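Local coordinates for protein proline iminopeptidase (Streptomyces halstedii, PDB 3WMR) that is an amidohydrolase of the alpha/beta hydrolase fold whose hydrophobic tunnel serves its interaction with polyketide substrates and which may release N-terminal proline from peptides, at residues V27-Y32 and E104-N109; W35-G40 and A65-T70; S58-L63 and H78-G83; S87-E92 and Y221-V226. All blocks are in the same frame, centred on the assembly; numbering follows the deposited sequence.

Contact 1 (V27-Y32 and E104-N109)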
loop_
_atom_site.group_PDB
_atom_site.type_symbol
_atom_site.label_atom_id
_atom_site.label_comp_id
_atom_site.label_asym_id
_atom_site.label_seq_id
_atom_site.Cartn_x
_atom_site.Cartn_y
_atom_site.Cartn_z
ATOM N N VAL A 27 -17.922 7.971 6.007
ATOM C CA VAL A 27 -18.344 9.200 5.362
ATOM C C VAL A 27 -19.026 8.808 4.051
ATOM O O VAL A 27 -18.683 7.781 3.463
ATOM C CB VAL A 27 -17.155 10.168 5.134
ATOM C CG1 VAL A 27 -16.453 10.461 6.458
ATOM C CG2 VAL A 27 -16.156 9.613 4.123
ATOM N N PRO A 28 -20.019 9.599 3.603
ATOM C CA PRO A 28 -20.642 9.257 2.325
ATOM C C PRO A 28 -19.678 9.536 1.178
ATOM O O PRO A 28 -18.992 10.555 1.176
ATOM C CB PRO A 28 -21.853 10.192 2.258
ATOM C CG PRO A 28 -21.439 11.379 3.063
ATOM C CD PRO A 28 -20.568 10.846 4.169
ATOM N N PHE A 29 -19.598 8.595 0.248
ATOM C CA PHE A 29 -18.856 8.763 -0.983
ATOM C C PHE A 29 -19.875 8.499 -2.074
ATOM O O PHE A 29 -20.128 7.346 -2.444
ATOM C CB PHE A 29 -17.678 7.782 -1.052
ATOM C CG PHE A 29 -16.957 7.781 -2.379
ATOM C CD1 PHE A 29 -16.706 8.972 -3.064
ATOM C CD2 PHE A 29 -16.496 6.589 -2.928
ATOM C CE1 PHE A 29 -16.040 8.968 -4.270
ATOM C CE2 PHE A 29 -15.826 6.582 -4.138
ATOM C CZ PHE A 29 -15.601 7.771 -4.809
ATOM N N GLY A 30 -20.478 9.580 -2.556
ATOM C CA GLY A 30 -21.635 9.497 -3.428
ATOM C C GLY A 30 -22.640 8.508 -2.864
ATOM O O GLY A 30 -23.086 8.633 -1.722
ATOM N N GLN A 31 -22.946 7.498 -3.667
ATOM C CA GLN A 31 -23.920 6.468 -3.334
ATOM C C GLN A 31 -23.442 5.486 -2.244
ATOM O O GLN A 31 -24.255 4.766 -1.668
ATOM C CB GLN A 31 -24.244 5.708 -4.624
ATOM C CG GLN A 31 -25.272 4.597 -4.522
ATOM C CD GLN A 31 -25.376 3.812 -5.813
ATOM O OE1 GLN A 31 -24.956 4.286 -6.871
ATOM N NE2 GLN A 31 -25.925 2.602 -5.735
ATOM N N TYR A 32 -22.137 5.454 -1.961
ATOM C CA TYR A 32 -21.557 4.431 -1.071
ATOM C C TYR A 32 -20.942 5.056 0.174
ATOM O O TYR A 32 -20.995 6.270 0.341
ATOM C CB TYR A 32 -20.507 3.605 -1.830
ATOM C CG TYR A 32 -20.941 3.202 -3.226
ATOM C CD1 TYR A 32 -21.892 2.200 -3.420
ATOM C CD2 TYR A 32 -20.404 3.825 -4.350
ATOM C CE1 TYR A 32 -22.297 1.833 -4.689
ATOM C CE2 TYR A 32 -20.797 3.456 -5.628
ATOM C CZ TYR A 32 -21.741 2.464 -5.792
ATOM O OH TYR A 32 -22.137 2.101 -7.067
ATOM N N GLU A 104 -8.981 7.467 -6.540
ATOM C CA GLU A 104 -8.562 8.878 -6.436
ATOM C C GLU A 104 -9.705 9.749 -5.935
ATOM O O GLU A 104 -9.512 10.628 -5.104
ATOM C CB GLU A 104 -8.167 9.452 -7.792
ATOM C CG GLU A 104 -6.884 8.927 -8.390
ATOM C CD GLU A 104 -6.616 9.608 -9.720
ATOM O OE1 GLU A 104 -6.386 10.830 -9.712
ATOM O OE2 GLU A 104 -6.647 8.930 -10.764
ATOM N N ASP A 105 -10.890 9.514 -6.502
ATOM C CA ASP A 105 -12.086 10.273 -6.165
ATOM C C ASP A 105 -12.481 10.010 -4.724
ATOM O O ASP A 105 -12.906 10.926 -4.037
ATOM C CB ASP A 105 -13.256 9.899 -7.086
ATOM C CG ASP A 105 -13.110 10.455 -8.492
ATOM O OD1 ASP A 105 -12.356 11.427 -8.688
ATOM O OD2 ASP A 105 -13.769 9.917 -9.415
ATOM N N GLU A 106 -12.339 8.761 -4.278
ATOM C CA GLU A 106 -12.600 8.394 -2.888
ATOM C C GLU A 106 -11.638 9.079 -1.909
ATOM O O GLU A 106 -12.057 9.566 -0.862
ATOM C CB GLU A 106 -12.515 6.867 -2.697
ATOM C CG GLU A 106 -12.785 6.434 -1.267
ATOM C CD GLU A 106 -12.670 4.942 -1.031
ATOM O OE1 GLU A 106 -11.691 4.299 -1.493
ATOM O OE2 GLU A 106 -13.561 4.410 -0.337
ATOM N N LEU A 107 -10.350 9.089 -2.225
ATOM C CA LEU A 107 -9.383 9.752 -1.357
ATOM C C LEU A 107 -9.693 11.252 -1.260
ATOM O O LEU A 107 -9.732 11.800 -0.160
ATOM C CB LEU A 107 -7.943 9.495 -1.831
ATOM C CG LEU A 107 -6.834 10.311 -1.171
ATOM C CD1 LEU A 107 -6.786 10.089 0.334
ATOM C CD2 LEU A 107 -5.487 9.989 -1.794
ATOM N N ASP A 108 -9.912 11.908 -2.402
ATOM C CA ASP A 108 -10.295 13.332 -2.414
ATOM C C ASP A 108 -11.553 13.554 -1.571
ATOM O O ASP A 108 -11.588 14.450 -0.732
ATOM C CB ASP A 108 -10.545 13.837 -3.840
ATOM C CG ASP A 108 -9.267 14.137 -4.584
ATOM O OD1 ASP A 108 -8.250 14.495 -3.943
ATOM O OD2 ASP A 108 -9.274 14.025 -5.815
ATOM N N ASN A 109 -12.573 12.726 -1.791
ATOM C CA ASN A 109 -13.811 12.826 -1.020
ATOM C C ASN A 109 -13.529 12.700 0.472
ATOM O O ASN A 109 -14.061 13.475 1.268
ATOM C CB ASN A 109 -14.850 11.782 -1.460
ATOM C CG ASN A 109 -16.088 11.773 -0.571
ATOM O OD1 ASN A 109 -16.271 10.883 0.272
ATOM N ND2 ASN A 109 -16.930 12.770 -0.739
#
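Phe29, the last residue of strand 23-29, lays its ring against the backbone and inner side chains of Glu106 and Asn109 on helix 100-113. Its CG is anti to the backbone N (chi1 173°), which carries the ring off the strand to the helix. Starting at the root, CB faces the amide end of Asn109. CD1 meets Asn109 CB at 3.7 Å, while CE2 lies 3.6 Å from Glu106 CB. CE1 approaches Asp105 O, and the tip CZ comes within 3.5 Å of Glu106 N. Over one face stands Glu106 CA, 3.8 Å from the centroid of the Phe29 ring, a CH-pi contact. A flat nonpolar ring suits such a ridge of backbone and aliphatic carbons; Glu106 sends its carboxylate past it to Thr34 and to Leu82 N. Replacing Phe29 by an alanine is likely to open a gap between strand and helix, leaving Glu106 CA without its aromatic partner. Beyond Phe29 the chain reverses in a type II' turn, where Gly30 readily takes the positive phi. The axes of strand 27-29 and helix 104-109 approach to 9.1 Å, running roughly antiparallel, and Glu104 and Leu107 point from the helix toward helix 127-137.

Contact 2 (W35-G40 and A65-T70)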
loop_
_atom_site.group_PDB
_atom_site.type_symbol
_atom_site.label_atom_id
_atom_site.label_comp_id
_atom_site.label_asym_id
_atom_site.label_seq_id
_atom_site.Cartn_x
_atom_site.Cartn_y
_atom_site.Cartn_z
ATOM N N TRP A 35 -15.137 3.850 5.068
ATOM C CA TRP A 35 -14.841 3.705 6.494
ATOM C C TRP A 35 -13.460 4.241 6.847
ATOM O O TRP A 35 -12.482 3.982 6.134
ATOM C CB TRP A 35 -14.910 2.237 6.914
ATOM C CG TRP A 35 -14.755 2.027 8.396
ATOM C CD1 TRP A 35 -15.762 1.984 9.335
ATOM C CD2 TRP A 35 -13.528 1.845 9.118
ATOM N NE1 TRP A 35 -15.230 1.796 10.591
ATOM C CE2 TRP A 35 -13.865 1.696 10.486
ATOM C CE3 TRP A 35 -12.179 1.791 8.745
ATOM C CZ2 TRP A 35 -12.897 1.504 11.479
ATOM C CZ3 TRP A 35 -11.223 1.598 9.727
ATOM C CH2 TRP A 35 -11.587 1.462 11.087
ATOM N N TYR A 36 -13.382 4.942 7.979
ATOM C CA TYR A 36 -12.144 5.583 8.438
ATOM C C TYR A 36 -11.967 5.467 9.948
ATOM O O TYR A 36 -12.883 5.099 10.687
ATOM C CB TYR A 36 -12.147 7.073 8.061
ATOM C CG TYR A 36 -13.070 7.881 8.954
ATOM C CD1 TYR A 36 -14.424 7.998 8.655
ATOM C CD2 TYR A 36 -12.599 8.486 10.119
ATOM C CE1 TYR A 36 -15.285 8.704 9.479
ATOM C CE2 TYR A 36 -13.452 9.195 10.951
ATOM C CZ TYR A 36 -14.794 9.298 10.621
ATOM O OH TYR A 36 -15.655 10.000 11.420
ATOM N N ARG A 37 -10.785 5.850 10.398
ATOM C CA ARG A 37 -10.456 5.903 11.817
ATOM C C ARG A 37 -9.331 6.935 12.029
ATOM O O ARG A 37 -8.338 6.939 11.287
ATOM C CB ARG A 37 -10.042 4.494 12.266
ATOM C CG ARG A 37 -8.930 4.420 13.290
ATOM C CD ARG A 37 -7.951 3.302 12.990
ATOM N NE ARG A 37 -7.959 2.284 14.030
ATOM C CZ ARG A 37 -7.303 2.353 15.188
ATOM N NH1 ARG A 37 -6.557 3.400 15.510
ATOM N NH2 ARG A 37 -7.397 1.344 16.037
ATOM N N VAL A 38 -9.486 7.801 13.030
ATOM C CA VAL A 38 -8.445 8.756 13.409
ATOM C C VAL A 38 -7.833 8.350 14.741
ATOM O O VAL A 38 -8.552 7.981 15.689
ATOM C CB VAL A 38 -8.994 10.191 13.540
ATOM C CG1 VAL A 38 -7.874 11.155 13.899
ATOM C CG2 VAL A 38 -9.695 10.629 12.257
ATOM N N THR A 39 -6.508 8.400 14.812
ATOM C CA THR A 39 -5.804 8.250 16.080
ATOM C C THR A 39 -5.113 9.573 16.385
ATOM O O THR A 39 -4.501 10.178 15.495
ATOM C CB THR A 39 -4.794 7.099 16.031
ATOM O OG1 THR A 39 -5.419 5.954 15.438
ATOM C CG2 THR A 39 -4.323 6.748 17.427
ATOM N N GLY A 40 -5.242 10.031 17.631
ATOM C CA GLY A 40 -4.756 11.352 18.041
ATOM C C GLY A 40 -5.757 12.446 17.708
ATOM O O GLY A 40 -6.916 12.168 17.404
ATOM N N ALA A 65 0.092 -0.653 13.256
ATOM C CA ALA A 65 1.347 -0.279 13.920
ATOM C C ALA A 65 1.693 1.203 13.843
ATOM O O ALA A 65 2.307 1.761 14.751
ATOM C CB ALA A 65 2.484 -1.082 13.322
ATOM N N MET A 66 1.297 1.848 12.755
ATOM C CA MET A 66 1.644 3.242 12.523
ATOM C C MET A 66 0.909 4.259 13.404
ATOM O O MET A 66 1.148 5.467 13.294
ATOM C CB MET A 66 1.452 3.558 11.035
ATOM C CG MET A 66 2.409 2.755 10.171
ATOM S SD MET A 66 2.381 3.216 8.423
ATOM C CE MET A 66 2.809 4.947 8.540
ATOM N N THR A 67 0.014 3.789 14.274
ATOM C CA THR A 67 -0.483 4.625 15.378
ATOM C C THR A 67 0.657 5.070 16.300
ATOM O O THR A 67 0.488 6.000 17.064
ATOM C CB THR A 67 -1.539 3.904 16.234
ATOM O OG1 THR A 67 -0.991 2.679 16.716
ATOM C CG2 THR A 67 -2.810 3.610 15.421
ATOM N N SER A 68 1.813 4.413 16.232
ATOM C CA SER A 68 2.979 4.857 16.992
ATOM C C SER A 68 3.335 6.311 16.706
ATOM O O SER A 68 3.780 7.026 17.588
ATOM C CB SER A 68 4.191 3.966 16.710
ATOM O OG SER A 68 4.682 4.146 15.384
ATOM N N LEU A 69 3.145 6.763 15.468
ATOM C CA LEU A 69 3.453 8.150 15.135
ATOM C C LEU A 69 2.736 9.200 15.995
ATOM O O LEU A 69 3.270 10.299 16.179
ATOM C CB LEU A 69 3.182 8.427 13.637
ATOM C CG LEU A 69 3.827 7.451 12.649
ATOM C CD1 LEU A 69 3.358 7.781 11.238
ATOM C CD2 LEU A 69 5.340 7.475 12.726
ATOM N N THR A 70 1.551 8.869 16.530
ATOM C CA THR A 70 0.821 9.795 17.414
ATOM C C THR A 70 1.600 10.057 18.712
ATOM O O THR A 70 1.382 11.057 19.378
ATOM C CB THR A 70 -0.604 9.311 17.756
ATOM O OG1 THR A 70 -0.534 8.074 18.488
ATOM C CG2 THR A 70 -1.431 9.120 16.493
#
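Thr39 at the end of strand 32-39 reaches between Thr67 and Thr70, which lie three residues apart and both offer it their methyl groups. The Thr39 side chain crosses that of Thr67 obliquely, its OG1 lying 3.5 Å from Thr67 CG2. Against Thr70 the crossing is nearly perpendicular: Thr39 CG2 sits 3.9 Å from Thr70 CG2, a methyl-to-methyl contact, and the same Thr70 methyl comes 3.4 Å from Thr39 O. Arg37, bent at chi2 and chi3, reaches forward along its own strand, bringing NH1 to 3.8 Å from Thr67 CG2 and making a weak hydrogen bond to Thr39 OG1. In Thr67 and Thr70 the hydroxyl lies between backbone N and carbonyl carbon (chi1 56° and 63°), which turns it onto the carbonyls of its own turn and the methyl toward the strand. Thr67 OG1 bonds to Leu64 O; Thr70 OG1 donates to Thr67 O at 2.7 Å, and the same oxygen also accepts from Thr70 N. Gly40 suits its positive phi, and a CB there would press on Thr70 CG2. Threonine thus serves two ends: its hydroxyl is spent locally, its methyl does the packing, and the strand meets the turn through van der Waals contact.

Contact 3 (S58-L63 and H78-G83); sequences STHDYL and HYDQLG
A first torsion of 81° folds the ring of His60 between its backbone N and carbonyl carbon, setting ND1 on the same side as its own N-H, and Asp80, with CG beside its backbone N, answers with one carboxylate oxygen for both. This joins the loop after strand 49-52 to strand 76-80 in the central sheet of the alpha/beta hydrolase fold. Asp80 OD1 receives two bonds: His60 N at 3.0 Å, almost straight (172°) and nearly along the C-O axis, and His60 ND1 at 2.9 Å, from the syn side but tilted out of the carboxylate plane. The pair fixes the rotation of the His60 ring, which also meets the ring of Trp35. Histidine suits the place by having an N-H at the ring edge. His78, two residues back on the strand, passes the His60 ring obliquely, its CB 3.8 Å from His60 CD2. Its NE2 then donates to Leu63 O at 2.9 Å in a straight line within the ring plane, although the nitrogen stands above the carbonyl plane. Leu63 lies about 8 Å, side chain to side chain, from the predicted nucleophile Ser126. Asp80 OD2 takes Gly86 N. Asp61 OD2 and Asp80 OD1 stand 4.5 Å apart, like charges whose repulsion a water probably eases, donating to Asp61 OD2 at 2.9 Å and to Asp80 OD2 at 2.7 Å.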
loop_
_atom_site.group_PDB
_atom_site.type_symbol
_atom_site.label_atom_id
_atom_site.label_comp_id
_atom_site.label_asym_id
_atom_site.label_seq_id
_atom_site.Cartn_x
_atom_site.Cartn_y
_atom_site.Cartn_z
ATOM N N SER A 58 -6.984 -4.469 -0.306
ATOM C CA SER A 58 -6.498 -4.852 1.001
ATOM C C SER A 58 -7.293 -4.028 2.036
ATOM O O SER A 58 -8.360 -3.493 1.714
ATOM C CB SER A 58 -4.992 -4.611 1.061
ATOM O OG SER A 58 -4.455 -5.029 2.296
ATOM N N THR A 59 -6.820 -3.954 3.275
ATOM C CA THR A 59 -7.477 -3.136 4.276
ATOM C C THR A 59 -6.428 -2.405 5.101
ATOM O O THR A 59 -5.234 -2.680 4.988
ATOM C CB THR A 59 -8.416 -3.964 5.190
ATOM O OG1 THR A 59 -7.657 -4.930 5.948
ATOM C CG2 THR A 59 -9.498 -4.663 4.377
ATOM N N HIS A 60 -6.887 -1.474 5.927
ATOM C CA HIS A 60 -6.003 -0.664 6.773
ATOM C C HIS A 60 -5.324 -1.459 7.878
ATOM O O HIS A 60 -4.351 -0.990 8.470
ATOM C CB HIS A 60 -6.797 0.439 7.475
ATOM C CG HIS A 60 -7.522 -0.036 8.704
ATOM N ND1 HIS A 60 -8.727 -0.706 8.648
ATOM C CD2 HIS A 60 -7.192 0.032 10.016
ATOM C CE1 HIS A 60 -9.109 -1.025 9.873
ATOM N NE2 HIS A 60 -8.193 -0.591 10.720
ATOM N N ASP A 61 -5.860 -2.641 8.174
ATOM C CA ASP A 61 -5.542 -3.361 9.425
ATOM C C ASP A 61 -4.058 -3.628 9.617
ATOM O O ASP A 61 -3.522 -3.385 10.691
ATOM C CB ASP A 61 -6.309 -4.694 9.500
ATOM C CG ASP A 61 -7.806 -4.501 9.515
ATOM O OD1 ASP A 61 -8.414 -4.623 10.602
ATOM O OD2 ASP A 61 -8.375 -4.228 8.437
ATOM N N TYR A 62 -3.395 -4.128 8.581
ATOM C CA TYR A 62 -1.941 -4.399 8.639
ATOM C C TYR A 62 -1.073 -3.144 8.837
ATOM O O TYR A 62 0.116 -3.259 9.118
ATOM C CB TYR A 62 -1.478 -5.180 7.394
ATOM C CG TYR A 62 -1.244 -4.313 6.152
ATOM C CD1 TYR A 62 -2.312 -3.839 5.410
ATOM C CD2 TYR A 62 0.050 -3.990 5.722
ATOM C CE1 TYR A 62 -2.118 -3.039 4.293
ATOM C CE2 TYR A 62 0.254 -3.192 4.580
ATOM C CZ TYR A 62 -0.841 -2.717 3.880
ATOM O OH TYR A 62 -0.690 -1.920 2.765
ATOM N N LEU A 63 -1.660 -1.953 8.681
ATOM C CA LEU A 63 -0.941 -0.696 8.914
ATOM C C LEU A 63 -1.136 -0.141 10.325
ATOM O O LEU A 63 -0.667 0.965 10.609
ATOM C CB LEU A 63 -1.364 0.366 7.880
ATOM C CG LEU A 63 -0.966 0.087 6.433
ATOM C CD1 LEU A 63 -1.487 1.171 5.507
ATOM C CD2 LEU A 63 0.541 -0.030 6.284
ATOM N N HIS A 78 -6.254 6.143 9.368
ATOM C CA HIS A 78 -6.404 4.876 8.648
ATOM C C HIS A 78 -7.749 4.875 7.952
ATOM O O HIS A 78 -8.713 5.418 8.486
ATOM C CB HIS A 78 -6.364 3.664 9.582
ATOM C CG HIS A 78 -5.010 3.357 10.132
ATOM N ND1 HIS A 78 -4.467 4.042 11.197
ATOM C CD2 HIS A 78 -4.107 2.409 9.796
ATOM C CE1 HIS A 78 -3.278 3.544 11.478
ATOM N NE2 HIS A 78 -3.035 2.553 10.644
ATOM N N TYR A 79 -7.818 4.282 6.763
ATOM C CA TYR A 79 -9.114 4.025 6.132
ATOM C C TYR A 79 -9.127 2.813 5.194
ATOM O O TYR A 79 -8.098 2.396 4.680
ATOM C CB TYR A 79 -9.644 5.281 5.431
ATOM C CG TYR A 79 -9.155 5.549 4.017
ATOM C CD1 TYR A 79 -7.961 6.234 3.782
ATOM C CD2 TYR A 79 -9.926 5.182 2.904
ATOM C CE1 TYR A 79 -7.534 6.517 2.489
ATOM C CE2 TYR A 79 -9.500 5.460 1.606
ATOM C CZ TYR A 79 -8.301 6.128 1.403
ATOM O OH TYR A 79 -7.860 6.414 0.118
ATOM N N ASP A 80 -10.317 2.251 5.004
ATOM C CA ASP A 80 -10.527 1.140 4.085
ATOM C C ASP A 80 -11.076 1.696 2.805
ATOM O O ASP A 80 -12.110 2.349 2.799
ATOM C CB ASP A 80 -11.542 0.143 4.627
ATOM C CG ASP A 80 -11.019 -0.652 5.790
ATOM O OD1 ASP A 80 -9.786 -0.756 5.973
ATOM O OD2 ASP A 80 -11.867 -1.178 6.519
ATOM N N GLN A 81 -10.373 1.439 1.717
ATOM C CA GLN A 81 -10.826 1.819 0.391
ATOM C C GLN A 81 -12.109 1.082 -0.016
ATOM O O GLN A 81 -12.432 0.018 0.508
ATOM C CB GLN A 81 -9.688 1.601 -0.611
ATOM C CG GLN A 81 -8.535 2.561 -0.350
ATOM C CD GLN A 81 -7.209 2.111 -0.931
ATOM O OE1 GLN A 81 -7.141 1.626 -2.060
ATOM N NE2 GLN A 81 -6.135 2.328 -0.173
ATOM N N LEU A 82 -12.849 1.672 -0.944
ATOM C CA LEU A 82 -14.144 1.120 -1.349
ATOM C C LEU A 82 -13.973 -0.287 -1.880
ATOM O O LEU A 82 -13.077 -0.542 -2.672
ATOM C CB LEU A 82 -14.787 1.981 -2.431
ATOM C CG LEU A 82 -16.200 1.581 -2.875
ATOM C CD1 LEU A 82 -17.207 1.865 -1.766
ATOM C CD2 LEU A 82 -16.595 2.308 -4.153
ATOM N N GLY A 83 -14.855 -1.184 -1.449
ATOM C CA GLY A 83 -14.875 -2.559 -1.931
ATOM C C GLY A 83 -14.487 -3.572 -0.872
ATOM O O GLY A 83 -14.786 -4.763 -1.017
HETATM O O HOH W 1 -10.565 -1.929 1.037
HETATM O O HOH W 2 -11.048 -3.380 7.800
#

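Contact 4 (S87-E92 and Y221-V226)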
loop_
_atom_site.group_PDB
_atom_site.type_symbol
_atom_site.label_atom_id
_atom_site.label_comp_id
_atom_site.label_asym_id
_atom_site.label_seq_id
_atom_site.Cartn_x
_atom_site.Cartn_y
_atom_site.Cartn_z
ATOM N N SER A 87 -15.819 -0.368 4.466
ATOM C CA SER A 87 -16.477 0.400 3.407
ATOM C C SER A 87 -17.510 -0.464 2.689
ATOM O O SER A 87 -17.627 -1.647 2.972
ATOM C CB SER A 87 -15.430 0.946 2.438
ATOM O OG SER A 87 -14.481 1.733 3.154
ATOM N N THR A 88 -18.265 0.134 1.769
ATOM C CA THR A 88 -19.286 -0.598 1.021
ATOM C C THR A 88 -18.637 -1.711 0.183
ATOM O O THR A 88 -17.680 -1.466 -0.553
ATOM C CB THR A 88 -20.099 0.340 0.091
ATOM O OG1 THR A 88 -20.536 1.493 0.823
ATOM C CG2 THR A 88 -21.325 -0.372 -0.493
ATOM N N HIS A 89 -19.154 -2.931 0.325
ATOM C CA HIS A 89 -18.763 -4.056 -0.525
ATOM C C HIS A 89 -19.650 -4.073 -1.751
ATOM O O HIS A 89 -20.849 -3.854 -1.648
ATOM C CB HIS A 89 -18.887 -5.370 0.234
ATOM C CG HIS A 89 -17.931 -5.480 1.374
ATOM N ND1 HIS A 89 -16.934 -6.427 1.420
ATOM C CD2 HIS A 89 -17.793 -4.733 2.493
ATOM C CE1 HIS A 89 -16.231 -6.268 2.526
ATOM N NE2 HIS A 89 -16.735 -5.248 3.196
ATOM N N LEU A 90 -19.047 -4.301 -2.913
ATOM C CA LEU A 90 -19.780 -4.370 -4.168
ATOM C C LEU A 90 -19.352 -5.626 -4.933
ATOM O O LEU A 90 -18.733 -5.529 -5.994
ATOM C CB LEU A 90 -19.524 -3.118 -5.013
ATOM C CG LEU A 90 -19.842 -1.755 -4.389
ATOM C CD1 LEU A 90 -18.837 -1.367 -3.316
ATOM C CD2 LEU A 90 -19.875 -0.677 -5.466
ATOM N N PRO A 91 -19.695 -6.816 -4.401
ATOM C CA PRO A 91 -19.280 -8.079 -5.028
ATOM C C PRO A 91 -19.663 -8.201 -6.502
ATOM O O PRO A 91 -18.948 -8.848 -7.255
ATOM C CB PRO A 91 -20.015 -9.146 -4.208
ATOM C CG PRO A 91 -20.329 -8.501 -2.908
ATOM C CD PRO A 91 -20.534 -7.044 -3.209
ATOM N N GLU A 92 -20.775 -7.586 -6.903
ATOM C CA GLU A 92 -21.275 -7.726 -8.271
ATOM C C GLU A 92 -20.864 -6.565 -9.197
ATOM O O GLU A 92 -21.415 -6.412 -10.287
ATOM C CB GLU A 92 -22.800 -7.949 -8.268
ATOM C CG GLU A 92 -23.195 -9.424 -8.123
ATOM C CD GLU A 92 -24.688 -9.698 -8.291
ATOM O OE1 GLU A 92 -25.444 -8.807 -8.747
ATOM O OE2 GLU A 92 -25.112 -10.832 -7.969
ATOM N N TYR A 221 -9.438 -12.608 1.750
ATOM C CA TYR A 221 -10.115 -13.886 1.537
ATOM C C TYR A 221 -11.631 -13.749 1.545
ATOM O O TYR A 221 -12.313 -14.365 0.737
ATOM C CB TYR A 221 -9.723 -14.908 2.599
ATOM C CG TYR A 221 -10.561 -16.171 2.505
ATOM C CD1 TYR A 221 -10.289 -17.143 1.547
ATOM C CD2 TYR A 221 -11.651 -16.370 3.348
ATOM C CE1 TYR A 221 -11.069 -18.293 1.450
ATOM C CE2 TYR A 221 -12.432 -17.509 3.253
ATOM C CZ TYR A 221 -12.137 -18.471 2.306
ATOM O OH TYR A 221 -12.923 -19.619 2.212
ATOM N N ASN A 222 -12.160 -12.965 2.477
ATOM C CA ASN A 222 -13.607 -12.930 2.671
ATOM C C ASN A 222 -14.329 -12.102 1.623
ATOM O O ASN A 222 -15.469 -12.401 1.307
ATOM C CB ASN A 222 -13.966 -12.498 4.089
ATOM C CG ASN A 222 -13.824 -13.640 5.098
ATOM O OD1 ASN A 222 -14.478 -14.696 4.976
ATOM N ND2 ASN A 222 -12.969 -13.438 6.101
ATOM N N ASP A 223 -13.678 -11.069 1.076
ATOM C CA ASP A 223 -14.179 -10.442 -0.158
ATOM C C ASP A 223 -13.025 -10.110 -1.103
ATOM O O ASP A 223 -12.440 -9.032 -1.029
ATOM C CB ASP A 223 -15.028 -9.205 0.124
ATOM C CG ASP A 223 -15.820 -8.751 -1.100
ATOM O OD1 ASP A 223 -15.517 -9.212 -2.232
ATOM O OD2 ASP A 223 -16.740 -7.916 -0.935
ATOM N N PRO A 224 -12.698 -11.047 -2.002
ATOM C CA PRO A 224 -11.531 -10.875 -2.843
ATOM C C PRO A 224 -11.836 -10.098 -4.129
ATOM O O PRO A 224 -10.980 -10.025 -4.999
ATOM C CB PRO A 224 -11.132 -12.319 -3.151
ATOM C CG PRO A 224 -12.429 -13.056 -3.191
ATOM C CD PRO A 224 -13.387 -12.322 -2.285
ATOM N N THR A 225 -13.030 -9.520 -4.228
ATOM C CA THR A 225 -13.487 -8.856 -5.454
ATOM C C THR A 225 -12.422 -7.913 -6.005
ATOM O O THR A 225 -11.954 -8.089 -7.129
ATOM C CB THR A 225 -14.791 -8.066 -5.213
ATOM O OG1 THR A 225 -15.811 -8.955 -4.736
ATOM C CG2 THR A 225 -15.277 -7.394 -6.490
ATOM N N VAL A 226 -12.008 -6.953 -5.178
ATOM C CA VAL A 226 -11.141 -5.849 -5.628
ATOM C C VAL A 226 -9.729 -6.333 -5.943
ATOM O O VAL A 226 -9.213 -6.092 -7.032
ATOM C CB VAL A 226 -11.095 -4.710 -4.582
ATOM C CG1 VAL A 226 -10.198 -3.561 -5.045
ATOM C CG2 VAL A 226 -12.496 -4.186 -4.286
HETATM O O HOH W 3 -16.760 -5.668 -2.905
#
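An Asx turn at Asp223, in the break between helices 211-222 and 225-230, holds out a carboxylate that His89 grips from the loop after strand 76-80. His89 ND1 donates to Asp223 OD2 at 2.8 Å, a His-carboxylate hydrogen bond that uses the anti lone pair of that oxygen. Ring and carboxylate are nearly coplanar, 21° apart, and OD2 lies at the ring edge close to the imidazole plane. On the far side of the ring, His89 NE2 bonds to Gly85 O; with both nitrogens facing acceptors, the imidazole is probably drawn toward its cationic form, and Asp223 would favour this. With CG of Asp223 anti to the backbone N (chi1 -166°), the carboxylate can reach forward along its own chain as well. Its OD1 receives Thr225 N at 3.2 Å, the bond that defines the Asx turn, and also the Thr225 hydroxyl on the syn side. Aspartate suits this corner because its two oxygens serve the two tasks separately. A water bridges the segments too, accepting from Leu90 N at 2.7 Å and donating to Asp223 OD2 at 3.0 Å. Without the carboxylate, as with an alanine at Asp223, His89 ND1 and both Thr225 donors would probably lose their acceptor, leaving the ring one fewer tie beside its NE2 bond to Gly85 O. Alongside, Pro91 CA lies 3.6 Å from Thr225 OG1, and Thr225 CG2 rests near Leu90 O. Pro224 holds the N-cap position of helix 225-230, while Leu90 turns to Tyr32 of strand 32-39, so the loop bridges that strand and these helices.

In the fold
From the N terminus, contact 1 opens on strand 23-29 and contact 2 on strand 32-39, its sheet neighbour; contact 3 then opens at 58-63. Contact 2 closes at 65-70, before contact 3 closes at 78-83, so these two cross, and they join again where Arg37 pairs with His78 and Trp35 with Asp80. Contact 4 opens at 87-92. Only then does contact 1 close at 104-109, enclosing contacts 2 and 3 but crossing contact 4, which ends far along at 221-226. Contact 1 fixes a helix to the sheet edge, contacts 2 and 3 bind one connecting loop to neighbouring strands, and contact 4 reaches to the helices inserted between strands 143-149 and 258-263.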